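Local structure of flavoenzyme PA4991 (5EZ7) at residues A[359-363]-A[364-368]. The protein binds one FAD per monomer and probably acts as a FAD-dependent oxidoreductase of the DAO family, although its physiological substrate is unknown. Sequence-based numbering, arbitrary orientation.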
ATOM      1  N   ALA A 359      -1.696  -8.388 -18.497  1.00 35.54           N
ATOM      2  CA  ALA A 359      -2.584  -8.508 -19.658  1.00 36.62           C
ATOM      3  C   ALA A 359      -2.189  -7.593 -20.825  1.00 36.50           C
ATOM      4  O   ALA A 359      -2.453  -7.926 -21.961  1.00 37.77           O
ATOM      5  CB  ALA A 359      -4.040  -8.269 -19.271  1.00 37.19           C
ATOM      6  N   ARG A 360      -1.593  -6.438 -20.554  1.00 35.89           N
ATOM      7  CA  ARG A 360      -1.041  -5.609 -21.632  1.00 36.60           C
ATOM      8  C   ARG A 360       0.131  -6.271 -22.281  1.00 35.28           C
ATOM      9  O   ARG A 360       0.265  -6.207 -23.477  1.00 35.60           O
ATOM     10  CB  ARG A 360      -0.586  -4.254 -21.121  1.00 36.47           C
ATOM     11  CG  ARG A 360      -1.762  -3.390 -20.742  1.00 39.33           C
ATOM     12  CD  ARG A 360      -2.253  -2.497 -21.868  1.00 41.65           C
ATOM     13  NE  ARG A 360      -3.059  -3.191 -22.877  1.00 46.06           N
ATOM     14  CZ  ARG A 360      -2.782  -3.315 -24.188  1.00 49.72           C
ATOM     15  NH1 ARG A 360      -1.676  -2.801 -24.755  1.00 50.55           N
ATOM     16  NH2 ARG A 360      -3.643  -3.976 -24.960  1.00 51.49           N
ATOM     17  N   LEU A 361       0.993  -6.869 -21.466  1.00 34.81           N
ATOM     18  CA  LEU A 361       2.183  -7.545 -21.948  1.00 35.42           C
ATOM     19  C   LEU A 361       1.772  -8.755 -22.763  1.00 37.93           C
ATOM     20  O   LEU A 361       2.279  -8.967 -23.848  1.00 38.19           O
ATOM     21  CB  LEU A 361       3.068  -8.004 -20.802  1.00 33.85           C
ATOM     22  CG  LEU A 361       3.614  -6.929 -19.868  1.00 33.00           C
ATOM     23  CD1 LEU A 361       4.415  -7.573 -18.739  1.00 32.13           C
ATOM     24  CD2 LEU A 361       4.475  -5.943 -20.638  1.00 33.55           C
ATOM     25  N   GLU A 362       0.882  -9.538 -22.187  1.00 40.48           N
ATOM     26  CA  GLU A 362       0.215 -10.638 -22.831  1.00 45.31           C
ATOM     27  C   GLU A 362      -0.453 -10.236 -24.178  1.00 46.25           C
ATOM     28  O   GLU A 362      -0.194 -10.878 -25.202  1.00 46.26           O
ATOM     29  CB  GLU A 362      -0.801 -11.227 -21.827  1.00 49.08           C
ATOM     30  CG  GLU A 362      -1.822 -12.211 -22.358  1.00 55.24           C
ATOM     31  CD  GLU A 362      -1.216 -13.240 -23.307  1.00 60.22           C
ATOM     32  OE1 GLU A 362      -0.117 -13.780 -22.988  1.00 63.42           O
ATOM     33  OE2 GLU A 362      -1.834 -13.489 -24.385  1.00 63.87           O
ATOM     34  N   GLU A 363      -1.288  -9.195 -24.196  1.00 46.01           N
ATOM     35  CA  GLU A 363      -1.921  -8.778 -25.439  1.00 47.80           C
ATOM     36  C   GLU A 363      -0.896  -8.263 -26.486  1.00 46.64           C
ATOM     37  O   GLU A 363      -1.045  -8.512 -27.684  1.00 45.01           O
ATOM     38  CB  GLU A 363      -3.028  -7.748 -25.208  1.00 50.79           C
ATOM     39  CG  GLU A 363      -3.724  -7.405 -26.540  1.00 57.46           C
ATOM     40  CD  GLU A 363      -5.052  -6.669 -26.434  1.00 62.37           C
ATOM     41  OE1 GLU A 363      -5.441  -6.244 -25.311  1.00 66.98           O
ATOM     42  OE2 GLU A 363      -5.701  -6.529 -27.501  1.00 65.31           O
ATOM     43  N   ASP A 364       0.136  -7.564 -26.021  1.00 44.29           N
ATOM     44  CA  ASP A 364       1.127  -6.978 -26.913  1.00 44.84           C
ATOM     45  C   ASP A 364       2.190  -7.957 -27.379  1.00 44.60           C
ATOM     46  O   ASP A 364       2.956  -7.637 -28.295  1.00 44.76           O
ATOM     47  CB  ASP A 364       1.790  -5.751 -26.272  1.00 44.75           C
ATOM     48  CG  ASP A 364       0.944  -4.472 -26.422  1.00 46.08           C
ATOM     49  OD1 ASP A 364      -0.201  -4.551 -26.963  1.00 46.12           O
ATOM     50  OD2 ASP A 364       1.453  -3.397 -26.002  1.00 45.89           O
ATOM     51  N   GLY A 365       2.215  -9.147 -26.777  1.00 42.70           N
ATOM     52  CA  GLY A 365       3.114 -10.203 -27.178  1.00 41.37           C
ATOM     53  C   GLY A 365       4.521 -10.039 -26.638  1.00 38.47           C
ATOM     54  O   GLY A 365       5.431 -10.559 -27.214  1.00 39.01           O
ATOM     55  N   ILE A 366       4.704  -9.362 -25.514  1.00 36.19           N
ATOM     56  CA  ILE A 366       6.052  -9.142 -24.960  1.00 34.55           C
ATOM     57  C   ILE A 366       6.473 -10.383 -24.162  1.00 35.34           C
ATOM     58  O   ILE A 366       5.795 -10.732 -23.245  1.00 34.88           O
ATOM     59  CB  ILE A 366       6.077  -7.850 -24.093  1.00 31.71           C
ATOM     60  CG1 ILE A 366       5.683  -6.607 -24.904  1.00 31.49           C
ATOM     61  CG2 ILE A 366       7.413  -7.646 -23.409  1.00 30.83           C
ATOM     62  CD1 ILE A 366       6.603  -6.266 -26.074  1.00 32.52           C
ATOM     63  N   ARG A 367       7.584 -11.029 -24.521  1.00 37.60           N
ATOM     64  CA  ARG A 367       8.102 -12.210 -23.808  1.00 39.42           C
ATOM     65  C   ARG A 367       9.474 -11.995 -23.207  1.00 38.84           C
ATOM     66  O   ARG A 367      10.195 -11.105 -23.621  1.00 39.00           O
ATOM     67  CB  ARG A 367       8.218 -13.414 -24.735  1.00 42.29           C
ATOM     68  CG  ARG A 367       6.955 -13.761 -25.502  1.00 46.39           C
ATOM     69  CD  ARG A 367       5.821 -14.325 -24.646  1.00 49.32           C
ATOM     70  NE  ARG A 367       4.528 -14.020 -25.280  1.00 53.76           N
ATOM     71  CZ  ARG A 367       3.319 -14.055 -24.689  1.00 57.69           C
ATOM     72  NH1 ARG A 367       2.231 -13.733 -25.392  1.00 60.22           N
ATOM     73  NH2 ARG A 367       3.164 -14.427 -23.419  1.00 57.85           N
ATOM     74  N   PRO A 368       9.865 -12.839 -22.233  1.00 40.30           N
ATOM     75  CA  PRO A 368      11.217 -12.690 -21.694  1.00 41.08           C
ATOM     76  C   PRO A 368      12.248 -12.892 -22.773  1.00 42.60           C
ATOM     77  O   PRO A 368      12.112 -13.816 -23.538  1.00 44.74           O
ATOM     78  CB  PRO A 368      11.306 -13.817 -20.647  1.00 41.21           C
ATOM     79  CG  PRO A 368       9.899 -14.001 -20.185  1.00 40.25           C
ATOM     80  CD  PRO A 368       9.079 -13.807 -21.436  1.00 40.90           C
TER
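Leu361 and Ile366 meet where helix 350-364 ends in a Schellman motif. The amide of Ile366 bonds to the carbonyl of Leu361, with Ile366 N to Leu361 O at 3.0 Å. Gly365 N gives a weaker bond to Glu362 O. Gly365 has positive phi, which turns the chain out of the helix. Across the turn, Leu361 CD2 lies 4.3 Å from Ile366 CB. This apolar pair also rests on Arg201 of strand 201-204 and forms the tightly packed side of the turn. Just before it, an ordinary helical bond runs from Asp364 N to Arg360 O at 2.9 Å.

The outer side is ionic and looser. The Arg360 chain bends at chi2 and chi3 (-92° and 78°) and brings its guanidinium round to two acids. Arg360 NH1 makes a weak salt-bridge bond to Asp364 OD1 at 3.2 Å, with the two planar groups nearly perpendicular (84°). Arg360 NH2 makes a second weak salt-bridge bond, to Glu363 OE1 at 2.9 Å. Arg360 NH1 has a further partner in Glu335, while Asp364 OD2 pairs more strongly with Arg201. On the solvent side, Glu362 OE1 comes in edge-on to the Arg367 guanidinium. Glu362 OE1 lies 3.4 Å from both Arg367 NH1 and Arg367 NH2, a long, weak fork.

The chain then runs on past Tyr31 and Gln200, which bond to the carbonyls of Ile366 and Arg367. The backbone bonds thus define the helix end, and the linked charges of Arg360, Asp364 and Arg201 probably help hold it against the Rossmann-type FAD domain, away from the flavin.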